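Spermidine N1-acetyltransferase (Vibrio cholerae O1 biovar El Tor, PDB 6DAU) catalyses transfer of an acetyl group, probably from acetyl-coenzyme A as in other GNAT enzymes, to the polyamines spermidine and spermine. Local coordinates at residues 71-76 / 112-117. The protein carries 2 engineered substitutions. Numbering follows the deposited sequence.
Sequences VELIEI and TILNLH
In the beta-alpha-beta crossover from strand 82-89 through helix 98-112 to strand 118-124, the helix-to-strand loop packs its Leu-114 and Leu-116 against Leu-73 and Ile-76 of strand 67-77. The example illustrates how such a loop can meet a strand through two separate aliphatic contacts, burying 138 Å² in all. Leu-73 and Leu-114 extend toward each other tip to tip, and their CD1 atoms meet at 3.8 Å. In both leucines CG lies anti to the carbonyl carbon (chi1 -58° and -74°), which carries each CD1 toward the other segment. Ile-76 meets Leu-116 differently: the two side chains cross at about a right angle, with the branch methyl CG2 of Ile-76 lying 4.1 Å from CD2 of Leu-116. No hydrogen bond joins the segments. The corner at Glu-75, where phi is positive, breaks the strand's alternation, so both Leu-73 and Ile-76 point toward segment 112-117. Between the loop leucines, Asn-115 also has positive phi as the chain leaves the helix; its ND2 hydrogen-bonds to Tyr-155 OH of a second subunit and to Ile-79 O of a fourth. Leu-114 also packs on Met-28 of the second subunit and Ile-79 of the fourth. Tyr-109 touches both Leu-73 and Leu-114, while Ala-83 touches both Ile-76 and Leu-116. The loop is thus the last link of the crossover that sets strand 118-124 parallel to strand 82-89 in the GNAT sheet.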
loop_
_atom_site.group_PDB
_atom_site.type_symbol
_atom_site.label_atom_id
_atom_site.label_comp_id
_atom_site.label_asym_id
_atom_site.label_seq_id
_atom_site.Cartn_x
_atom_site.Cartn_y
_atom_site.Cartn_z
ATOM N N VAL C 71 -13.534 3.293 34.416
ATOM C CA VAL C 71 -13.085 1.978 34.875
ATOM C C VAL C 71 -12.308 1.338 33.716
ATOM O O VAL C 71 -12.810 1.284 32.580
ATOM C CB VAL C 71 -14.305 1.119 35.272
ATOM C CG1 VAL C 71 -13.934 -0.335 35.394
ATOM C CG2 VAL C 71 -14.863 1.625 36.612
ATOM N N GLU C 72 -11.088 0.900 33.993
ATOM C CA GLU C 72 -10.164 0.367 32.988
ATOM C C GLU C 72 -9.701 -1.030 33.420
ATOM O O GLU C 72 -9.198 -1.187 34.532
ATOM C CB GLU C 72 -8.894 1.196 32.921
ATOM C CG GLU C 72 -8.882 2.471 32.153
ATOM C CD GLU C 72 -7.455 2.937 31.842
ATOM O OE1 GLU C 72 -7.306 3.700 30.871
ATOM O OE2 GLU C 72 -6.466 2.518 32.492
ATOM N N LEU C 73 -9.829 -2.008 32.526
ATOM C CA LEU C 73 -9.129 -3.267 32.680
ATOM C C LEU C 73 -8.082 -3.343 31.587
ATOM O O LEU C 73 -8.398 -3.167 30.402
ATOM C CB LEU C 73 -10.086 -4.456 32.562
ATOM C CG LEU C 73 -11.289 -4.576 33.525
ATOM C CD1 LEU C 73 -12.078 -5.813 33.136
ATOM C CD2 LEU C 73 -10.815 -4.671 34.959
ATOM N N ILE C 74 -6.828 -3.545 31.981
ATOM C CA ILE C 74 -5.734 -3.673 31.034
ATOM C C ILE C 74 -4.974 -4.977 31.257
ATOM O O ILE C 74 -5.232 -5.675 32.246
ATOM C CB ILE C 74 -4.802 -2.434 31.056
ATOM C CG1 ILE C 74 -3.967 -2.329 32.339
ATOM C CG2 ILE C 74 -5.612 -1.142 30.791
ATOM C CD1 ILE C 74 -2.890 -1.233 32.264
ATOM N N GLU C 75 -4.074 -5.325 30.327
ATOM C CA GLU C 75 -3.286 -6.543 30.408
ATOM C C GLU C 75 -4.166 -7.765 30.590
ATOM O O GLU C 75 -3.785 -8.677 31.302
ATOM C CB GLU C 75 -2.285 -6.461 31.599
ATOM C CG GLU C 75 -1.327 -5.280 31.482
ATOM C CD GLU C 75 0.020 -5.751 30.985
ATOM O OE1 GLU C 75 0.628 -6.513 31.765
ATOM O OE2 GLU C 75 0.516 -5.409 29.866
ATOM N N ILE C 76 -5.337 -7.774 29.958
ATOM C CA ILE C 76 -6.234 -8.912 30.087
ATOM C C ILE C 76 -5.599 -10.088 29.366
ATOM O O ILE C 76 -5.283 -10.008 28.180
ATOM C CB ILE C 76 -7.647 -8.648 29.520
ATOM C CG1 ILE C 76 -8.223 -7.332 30.101
ATOM C CG2 ILE C 76 -8.544 -9.849 29.816
ATOM C CD1 ILE C 76 -9.483 -6.889 29.391
ATOM N N THR C 112 -18.348 -11.896 36.814
ATOM C CA THR C 112 -19.639 -12.533 36.496
ATOM C C THR C 112 -19.893 -12.558 35.000
ATOM O O THR C 112 -20.744 -13.323 34.556
ATOM C CB THR C 112 -20.875 -11.875 37.198
ATOM O OG1 THR C 112 -21.080 -10.549 36.683
ATOM C CG2 THR C 112 -20.690 -11.799 38.698
ATOM N N ILE C 113 -19.190 -11.715 34.237
ATOM C CA ILE C 113 -19.399 -11.613 32.785
ATOM C C ILE C 113 -18.148 -12.038 31.990
ATOM O O ILE C 113 -18.256 -12.903 31.122
ATOM C CB ILE C 113 -19.884 -10.210 32.352
ATOM C CG1 ILE C 113 -21.277 -9.930 32.967
ATOM C CG2 ILE C 113 -19.902 -10.051 30.820
ATOM C CD1 ILE C 113 -21.735 -8.491 32.879
ATOM N N LEU C 114 -16.991 -11.442 32.283
ATOM C CA LEU C 114 -15.744 -11.825 31.621
ATOM C C LEU C 114 -15.182 -13.154 32.080
ATOM O O LEU C 114 -14.339 -13.734 31.396
ATOM C CB LEU C 114 -14.645 -10.772 31.807
ATOM C CG LEU C 114 -14.747 -9.470 31.006
ATOM C CD1 LEU C 114 -13.421 -8.732 31.154
ATOM C CD2 LEU C 114 -15.053 -9.736 29.540
ATOM N N ASN C 115 -15.612 -13.624 33.258
ATOM C CA ASN C 115 -15.166 -14.904 33.786
ATOM C C ASN C 115 -13.637 -14.914 34.027
ATOM O O ASN C 115 -12.966 -15.901 33.763
ATOM C CB ASN C 115 -15.616 -16.071 32.872
ATOM C CG ASN C 115 -15.475 -17.426 33.532
ATOM O OD1 ASN C 115 -15.391 -17.504 34.745
ATOM N ND2 ASN C 115 -15.473 -18.511 32.729
ATOM N N LEU C 116 -13.100 -13.792 34.489
ATOM C CA LEU C 116 -11.711 -13.730 34.894
ATOM C C LEU C 116 -11.532 -14.400 36.254
ATOM O O LEU C 116 -12.496 -14.541 37.029
ATOM C CB LEU C 116 -11.243 -12.277 34.945
ATOM C CG LEU C 116 -11.205 -11.583 33.571
ATOM C CD1 LEU C 116 -10.829 -10.103 33.704
ATOM C CD2 LEU C 116 -10.270 -12.317 32.619
ATOM N N HIS C 117 -10.304 -14.791 36.544
ATOM C CA HIS C 117 -9.960 -15.494 37.749
ATOM C C HIS C 117 -9.345 -14.563 38.794
ATOM O O HIS C 117 -9.543 -14.753 39.999
ATOM C CB HIS C 117 -9.021 -16.662 37.416
ATOM C CG HIS C 117 -8.402 -17.299 38.614
ATOM N ND1 HIS C 117 -9.078 -18.208 39.428
ATOM C CD2 HIS C 117 -7.160 -17.173 39.130
ATOM C CE1 HIS C 117 -8.270 -18.611 40.393
ATOM N NE2 HIS C 117 -7.099 -18.007 40.232
#